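Local coordinates for putative acetyl-CoA acetyltransferase (Thermus thermophilus, PDB 1ULQ), which probably catalyses thiolase-type acyl transfer involving acetyl-CoA in lipid metabolism, at residues P2-I6 with A100-W104; D182-L186 with T229-A235; L275-A279 with V370-R374. All coordinates share one frame; numbering follows the deposited sequence.

How the interactions relate
Interactions 1 and 3 lie on the same side of the chain's centre and meet. Segment 2-6 pairs with segment 275-279 through backbone hydrogen bonds of Ile-6, so strands 4-16 and 279-288 run side by side while each segment packs on its own helix. Interaction 2 stands apart, with its nearest atoms about 23 Å from interaction 1 and about 16 Å from interaction 3. Interaction 1 is buried and almost wholly apolar. Interaction 2, partly buried, joins two helices through leucines, with the carboxylate of Asp-182 held by Arg-178 and Asn-251. Interaction 3 runs from a buried leucine-valine contact to arginines at the surface, and across it passes the one hydrogen bond that bridges any of the three contacts.

Interaction 1: P2-I6 with A100-W104; sequences PEAWI and ARAIW
Ala-4 and Glu-3 pack against Ile-103 and Trp-104 in a buried, mainly apolar contact between the start of strand 4-16 and the last turn of helix 91-104. The axes of the short strand and helix segments approach to 8.4 Å and run at 139° to each other. Ala-4 turns its methyl group toward the helix: CB lies 4.2 Å from CB of Ala-100, 4.0 Å from CG2 of Ile-103 and 3.4 Å from NE1 of Trp-104. That methyl reaches the indole obliquely, at the pyrrole part of the ring. Ile-103 has CG2 anti to its own nitrogen, which directs this branch to the strand backbone, 3.5 Å from the carbonyl O of Glu-3. The Glu-3 side chain crosses Trp-104 obliquely at the helix end. Its CB is 3.7 Å from CD1 of Trp-104, and its chain then bends at chi2 (90°), carrying the carboxylate past the carbonyl of Ile-103 with its plane turned nearly perpendicular to that of the indole. A glycine in place of Glu-3 would take away the CB and CG that flank CD1 of Trp-104, probably leaving Ala-4 as its aliphatic neighbour from this strand and that side of the indole less firmly held. Beyond the contact, Trp-104 also touches Val-281 and Ile-284, Ile-103 rests on Leu-264 and Ser-266, and Arg-101 makes a salt bridge with Glu-107 of the second subunit. Helix 91-104 thus lies over three adjacent strands, the helix-on-sheet layering characteristic of the thiolase fold.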
# COMPACT_ATOMS: atom_id res chain seq x y z
N PRO C 2 39.58 -32.19 15.27
CA PRO C 2 38.11 -32.30 15.18
C PRO C 2 37.40 -31.74 16.42
O PRO C 2 37.49 -32.32 17.51
CB PRO C 2 37.78 -33.77 15.00
CG PRO C 2 39.04 -34.29 14.38
CD PRO C 2 40.17 -33.53 15.08
N GLU C 3 36.70 -30.61 16.25
CA GLU C 3 35.95 -30.00 17.34
C GLU C 3 34.49 -29.83 16.87
O GLU C 3 33.59 -30.24 17.60
CB GLU C 3 36.58 -28.66 17.74
CG GLU C 3 35.91 -27.92 18.92
CD GLU C 3 36.47 -28.26 20.31
OE1 GLU C 3 37.66 -28.59 20.41
OE2 GLU C 3 35.72 -28.17 21.31
N ALA C 4 34.25 -29.29 15.68
CA ALA C 4 32.86 -29.10 15.19
C ALA C 4 32.42 -30.13 14.14
O ALA C 4 32.86 -30.08 12.99
CB ALA C 4 32.71 -27.70 14.64
N TRP C 5 31.52 -31.04 14.52
CA TRP C 5 31.06 -32.11 13.63
C TRP C 5 29.64 -32.04 13.09
O TRP C 5 28.69 -31.85 13.84
CB TRP C 5 31.17 -33.47 14.32
CG TRP C 5 32.56 -33.99 14.54
CD1 TRP C 5 33.74 -33.37 14.24
CD2 TRP C 5 32.90 -35.25 15.11
NE1 TRP C 5 34.79 -34.16 14.60
CE2 TRP C 5 34.31 -35.32 15.14
CE3 TRP C 5 32.16 -36.32 15.62
CZ2 TRP C 5 34.99 -36.43 15.64
CZ3 TRP C 5 32.83 -37.42 16.12
CH2 TRP C 5 34.24 -37.46 16.12
N ILE C 6 29.52 -32.24 11.78
CA ILE C 6 28.23 -32.23 11.12
C ILE C 6 27.67 -33.63 11.25
O ILE C 6 28.16 -34.55 10.61
CB ILE C 6 28.37 -31.90 9.63
CG1 ILE C 6 28.90 -30.47 9.47
CG2 ILE C 6 27.03 -32.06 8.93
CD1 ILE C 6 28.97 -29.99 8.03
N ALA C 100 29.55 -23.46 13.86
CA ALA C 100 30.85 -24.05 14.04
C ALA C 100 31.72 -23.20 14.97
O ALA C 100 32.28 -23.71 15.93
CB ALA C 100 31.53 -24.23 12.69
N ARG C 101 31.82 -21.91 14.69
CA ARG C 101 32.67 -21.03 15.49
C ARG C 101 32.32 -21.03 16.96
O ARG C 101 33.19 -20.82 17.81
CB ARG C 101 32.64 -19.60 14.93
CG ARG C 101 32.98 -19.52 13.46
CD ARG C 101 33.91 -18.37 13.12
NE ARG C 101 33.99 -18.20 11.66
CZ ARG C 101 33.11 -17.51 10.95
NH1 ARG C 101 32.10 -16.90 11.56
NH2 ARG C 101 33.21 -17.44 9.63
N ALA C 102 31.05 -21.25 17.28
CA ALA C 102 30.60 -21.28 18.67
C ALA C 102 31.10 -22.57 19.34
O ALA C 102 31.54 -22.57 20.49
CB ALA C 102 29.08 -21.21 18.73
N ILE C 103 31.02 -23.68 18.60
CA ILE C 103 31.46 -24.96 19.10
C ILE C 103 32.96 -24.91 19.33
O ILE C 103 33.45 -25.45 20.32
CB ILE C 103 31.09 -26.07 18.10
CG1 ILE C 103 29.56 -26.18 18.01
CG2 ILE C 103 31.69 -27.39 18.51
CD1 ILE C 103 29.07 -27.21 17.02
N TRP C 104 33.69 -24.24 18.45
CA TRP C 104 35.14 -24.12 18.60
C TRP C 104 35.49 -23.26 19.82
O TRP C 104 36.51 -23.47 20.48
CB TRP C 104 35.80 -23.47 17.37
CG TRP C 104 35.75 -24.26 16.10
CD1 TRP C 104 35.59 -25.61 15.97
CD2 TRP C 104 35.89 -23.75 14.77
NE1 TRP C 104 35.62 -25.97 14.64
CE2 TRP C 104 35.81 -24.85 13.88
CE3 TRP C 104 36.09 -22.46 14.23
CZ2 TRP C 104 35.92 -24.70 12.49
CZ3 TRP C 104 36.20 -22.31 12.85
CH2 TRP C 104 36.11 -23.43 12.00

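Interaction 2: D182-L186 with T229-A235; sequences DRFAL and TSLEKLA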
# COMPACT_ATOMS: atom_id res chain seq x y z
N ASP C 182 24.40 -21.69 -21.93
CA ASP C 182 23.27 -22.60 -22.03
C ASP C 182 23.70 -24.06 -21.88
O ASP C 182 22.97 -24.88 -21.34
CB ASP C 182 22.54 -22.41 -23.36
CG ASP C 182 22.01 -21.00 -23.56
OD1 ASP C 182 21.43 -20.44 -22.60
OD2 ASP C 182 22.16 -20.46 -24.68
N ARG C 183 24.89 -24.38 -22.38
CA ARG C 183 25.41 -25.74 -22.29
C ARG C 183 25.57 -26.06 -20.80
O ARG C 183 25.19 -27.14 -20.34
CB ARG C 183 26.76 -25.82 -23.01
CG ARG C 183 27.22 -27.21 -23.40
CD ARG C 183 28.62 -27.14 -23.98
NE ARG C 183 28.71 -26.18 -25.09
CZ ARG C 183 29.60 -25.19 -25.16
NH1 ARG C 183 30.48 -25.01 -24.18
NH2 ARG C 183 29.62 -24.36 -26.21
N PHE C 184 26.12 -25.12 -20.05
CA PHE C 184 26.31 -25.31 -18.62
C PHE C 184 24.99 -25.54 -17.93
O PHE C 184 24.89 -26.38 -17.05
CB PHE C 184 27.01 -24.10 -18.00
CG PHE C 184 27.09 -24.16 -16.51
CD1 PHE C 184 25.99 -23.84 -15.72
CD2 PHE C 184 28.27 -24.56 -15.89
CE1 PHE C 184 26.06 -23.91 -14.34
CE2 PHE C 184 28.35 -24.64 -14.50
CZ PHE C 184 27.24 -24.31 -13.72
N ALA C 185 23.97 -24.77 -18.33
CA ALA C 185 22.64 -24.89 -17.76
C ALA C 185 22.00 -26.24 -18.08
O ALA C 185 21.38 -26.86 -17.21
CB ALA C 185 21.74 -23.76 -18.27
N LEU C 186 22.14 -26.70 -19.31
CA LEU C 186 21.57 -27.98 -19.70
C LEU C 186 22.11 -29.09 -18.81
O LEU C 186 21.37 -30.02 -18.46
CB LEU C 186 21.89 -28.30 -21.16
CG LEU C 186 21.38 -29.65 -21.71
CD1 LEU C 186 19.87 -29.73 -21.61
CD2 LEU C 186 21.84 -29.81 -23.15
N THR C 229 14.38 -30.31 -20.80
CA THR C 229 15.29 -29.20 -21.08
C THR C 229 16.16 -29.57 -22.27
O THR C 229 16.83 -30.61 -22.27
CB THR C 229 16.22 -28.90 -19.89
OG1 THR C 229 15.44 -28.50 -18.76
CG2 THR C 229 17.17 -27.79 -20.25
N SER C 230 16.16 -28.72 -23.29
CA SER C 230 16.93 -28.97 -24.50
C SER C 230 17.84 -27.81 -24.83
O SER C 230 17.56 -26.67 -24.48
CB SER C 230 16.01 -29.17 -25.68
OG SER C 230 15.55 -27.90 -26.11
N LEU C 231 18.92 -28.12 -25.53
CA LEU C 231 19.88 -27.10 -25.92
C LEU C 231 19.24 -26.17 -26.95
O LEU C 231 19.65 -25.02 -27.09
CB LEU C 231 21.13 -27.78 -26.50
CG LEU C 231 22.39 -26.93 -26.60
CD1 LEU C 231 22.66 -26.26 -25.28
CD2 LEU C 231 23.55 -27.81 -26.99
N GLU C 232 18.21 -26.67 -27.64
CA GLU C 232 17.49 -25.88 -28.65
C GLU C 232 16.62 -24.84 -27.97
O GLU C 232 16.67 -23.65 -28.28
CB GLU C 232 16.59 -26.80 -29.50
CG GLU C 232 15.69 -26.08 -30.55
CD GLU C 232 14.64 -27.00 -31.23
OE1 GLU C 232 14.91 -28.20 -31.46
OE2 GLU C 232 13.55 -26.49 -31.56
N LYS C 233 15.79 -25.29 -27.03
CA LYS C 233 14.91 -24.39 -26.32
C LYS C 233 15.69 -23.29 -25.62
O LYS C 233 15.35 -22.11 -25.71
CB LYS C 233 14.11 -25.15 -25.26
CG LYS C 233 13.00 -26.01 -25.78
CD LYS C 233 12.32 -26.73 -24.62
CE LYS C 233 11.24 -27.68 -25.11
NZ LYS C 233 10.53 -28.30 -23.96
N LEU C 234 16.74 -23.69 -24.91
CA LEU C 234 17.58 -22.77 -24.16
C LEU C 234 18.12 -21.63 -25.03
O LEU C 234 18.23 -20.48 -24.58
CB LEU C 234 18.73 -23.54 -23.53
CG LEU C 234 18.94 -23.43 -22.03
CD1 LEU C 234 17.73 -22.83 -21.35
CD2 LEU C 234 19.27 -24.81 -21.48
N ALA C 235 18.44 -21.96 -26.27
CA ALA C 235 18.99 -21.00 -27.22
C ALA C 235 17.95 -20.08 -27.80
O ALA C 235 18.27 -19.03 -28.34
CB ALA C 235 19.69 -21.75 -28.35
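With CG of Leu-186 set opposite its backbone nitrogen (chi1 178°), the two methyls of this residue spread over the entry to helix 231-236, CD1 going to Thr-229 just ahead of it, 3.6 Å from its CG2, and CD2 to Leu-231, 4.0 Å from its CB. Thr-229 turns its own CG2 away from its nitrogen to meet CD1, and the two side chains pass in opposite directions, whereas Leu-186 and Leu-231 cross at about a right angle. Leu-231 in turn lays CD1 against the backbone of Arg-183. This is a helix pair, with segments 182-186 and 231-235 crossing at 131° and their axes 9.6 Å apart. Both belong to the long excursion between strands 110-118 and 256-266, where thiolases carry their loop domain. Ser-230 is the N-cap of the shorter helix: its OG accepts a nearly straight bond from Lys-233 N (2.8 Å, 167°). One turn on, Leu-234 wedges between Asp-182 and Ala-185, its CD2 standing 3.7 Å from the carbonyl O of Asp-182 and 4.2 Å from CB of Ala-185. The aliphatic part of Asp-182 slides past Leu-234, CB to CG 4.0 Å, while its carboxylate is gripped by other residues. Asn-251 bonds OD1, and Arg-178 forms a salt bridge with OD2 while also donating to the carbonyl O of Leu-234.

Interaction 3: L275-A279 with V370-R374; sequences LRPLA and VHEMR
Leu-278 and Ala-279, which pack on Val-370 of helix 358-375, form a classic beta bulge: both face Ile-6 of the neighbouring strand at the point where the loop before strand 279-288 enters the sheet. Beside the bulge, CD2 of Leu-278 lies 3.6 Å from CG1 of Val-370, and the methyl of Ala-279 reaches the same CG1 at 3.8 Å. This branch of the valine, set anti to its backbone nitrogen, therefore serves both residues of the bulge. CD2 of Leu-278 also lies over one face of the His-371 ring, toward its rim, with NE2 of that ring hydrogen-bonded to the carbonyl of Ala-9 in strand 4-16. Further along the helix, the chain of Arg-374 bends at chi3 (-79°) and brings its guanidinium between two neighbours. Leu-278 lies toward one face, though too close in the model for the detail of that contact to be relied on. On the opposite face the guanidinium of Arg-276, at the end of an extended chain, lies stacked with its plane only 10° from parallel and the centres 3.9 Å apart. NH1 of Arg-276 sits above the middle of the group, 3.6 Å from CZ of Arg-374. Near the guanidinium plane, NH2 of Arg-374 donates to the carbonyl O of Pro-277 (3.1 Å), a bent bond at 136° that arrives from above the carbonyl plane. Stacking of two like charges is probably tolerable because Arg-276 is exposed, so that solvent can screen the pair, while the Pro-277 carbonyl supplies a partial negative charge to the guanidinium of Arg-374 and ties the loop to the helix.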
# COMPACT_ATOMS: atom_id res chain seq x y z
N LEU C 275 26.99 -40.57 18.11
CA LEU C 275 26.50 -39.94 16.89
C LEU C 275 27.55 -40.08 15.80
O LEU C 275 28.69 -39.66 15.97
CB LEU C 275 26.21 -38.46 17.13
CG LEU C 275 25.16 -38.28 18.21
CD1 LEU C 275 24.78 -36.82 18.29
CD2 LEU C 275 23.95 -39.14 17.89
N ARG C 276 27.16 -40.70 14.70
CA ARG C 276 28.08 -40.92 13.59
C ARG C 276 28.26 -39.65 12.76
O ARG C 276 27.29 -39.10 12.21
CB ARG C 276 27.56 -42.06 12.73
CG ARG C 276 28.49 -42.46 11.61
CD ARG C 276 27.75 -43.25 10.53
NE ARG C 276 28.65 -43.69 9.46
CZ ARG C 276 28.25 -44.12 8.26
NH1 ARG C 276 26.95 -44.17 7.97
NH2 ARG C 276 29.15 -44.50 7.35
N PRO C 277 29.50 -39.16 12.64
CA PRO C 277 29.87 -37.96 11.89
C PRO C 277 29.63 -38.10 10.39
O PRO C 277 29.85 -39.16 9.80
CB PRO C 277 31.35 -37.79 12.18
CG PRO C 277 31.57 -38.60 13.43
CD PRO C 277 30.70 -39.79 13.22
N LEU C 278 29.17 -37.03 9.77
CA LEU C 278 28.91 -37.04 8.34
C LEU C 278 30.12 -36.34 7.75
O LEU C 278 30.61 -36.69 6.68
CB LEU C 278 27.63 -36.27 8.06
CG LEU C 278 26.87 -36.54 6.76
CD1 LEU C 278 26.83 -38.00 6.43
CD2 LEU C 278 25.46 -36.00 6.89
N ALA C 279 30.60 -35.35 8.49
CA ALA C 279 31.76 -34.58 8.09
C ALA C 279 32.18 -33.68 9.24
O ALA C 279 31.47 -33.55 10.24
CB ALA C 279 31.43 -33.74 6.87
N VAL C 370 27.68 -32.73 1.77
CA VAL C 370 27.95 -33.68 2.85
C VAL C 370 27.43 -35.08 2.55
O VAL C 370 28.17 -36.05 2.67
CB VAL C 370 27.34 -33.21 4.17
CG1 VAL C 370 27.95 -33.98 5.31
CG2 VAL C 370 27.59 -31.74 4.37
N HIS C 371 26.16 -35.17 2.16
CA HIS C 371 25.55 -36.45 1.81
C HIS C 371 26.25 -37.15 0.64
O HIS C 371 26.43 -38.37 0.67
CB HIS C 371 24.09 -36.25 1.48
CG HIS C 371 23.21 -36.23 2.69
ND1 HIS C 371 22.70 -37.38 3.24
CD2 HIS C 371 22.80 -35.21 3.47
CE1 HIS C 371 22.00 -37.06 4.32
NE2 HIS C 371 22.05 -35.75 4.48
N GLU C 372 26.62 -36.39 -0.39
CA GLU C 372 27.29 -36.99 -1.54
C GLU C 372 28.71 -37.38 -1.15
O GLU C 372 29.23 -38.39 -1.63
CB GLU C 372 27.32 -36.04 -2.74
CG GLU C 372 27.77 -36.71 -4.03
CD GLU C 372 26.74 -37.69 -4.59
OE1 GLU C 372 25.80 -38.06 -3.85
OE2 GLU C 372 26.87 -38.09 -5.78
N MET C 373 29.34 -36.58 -0.28
CA MET C 373 30.70 -36.85 0.20
C MET C 373 30.74 -38.22 0.87
O MET C 373 31.67 -39.00 0.67
CB MET C 373 31.16 -35.79 1.20
CG MET C 373 31.85 -34.59 0.58
SD MET C 373 32.29 -33.34 1.80
CE MET C 373 33.55 -34.16 2.70
N ARG C 374 29.71 -38.50 1.67
CA ARG C 374 29.62 -39.78 2.37
C ARG C 374 29.42 -40.97 1.45
O ARG C 374 30.07 -41.99 1.61
CB ARG C 374 28.49 -39.77 3.39
CG ARG C 374 28.04 -41.17 3.81
CD ARG C 374 26.94 -41.12 4.85
NE ARG C 374 27.48 -40.85 6.18
CZ ARG C 374 26.73 -40.65 7.27
NH1 ARG C 374 25.40 -40.69 7.16
NH2 ARG C 374 27.30 -40.40 8.45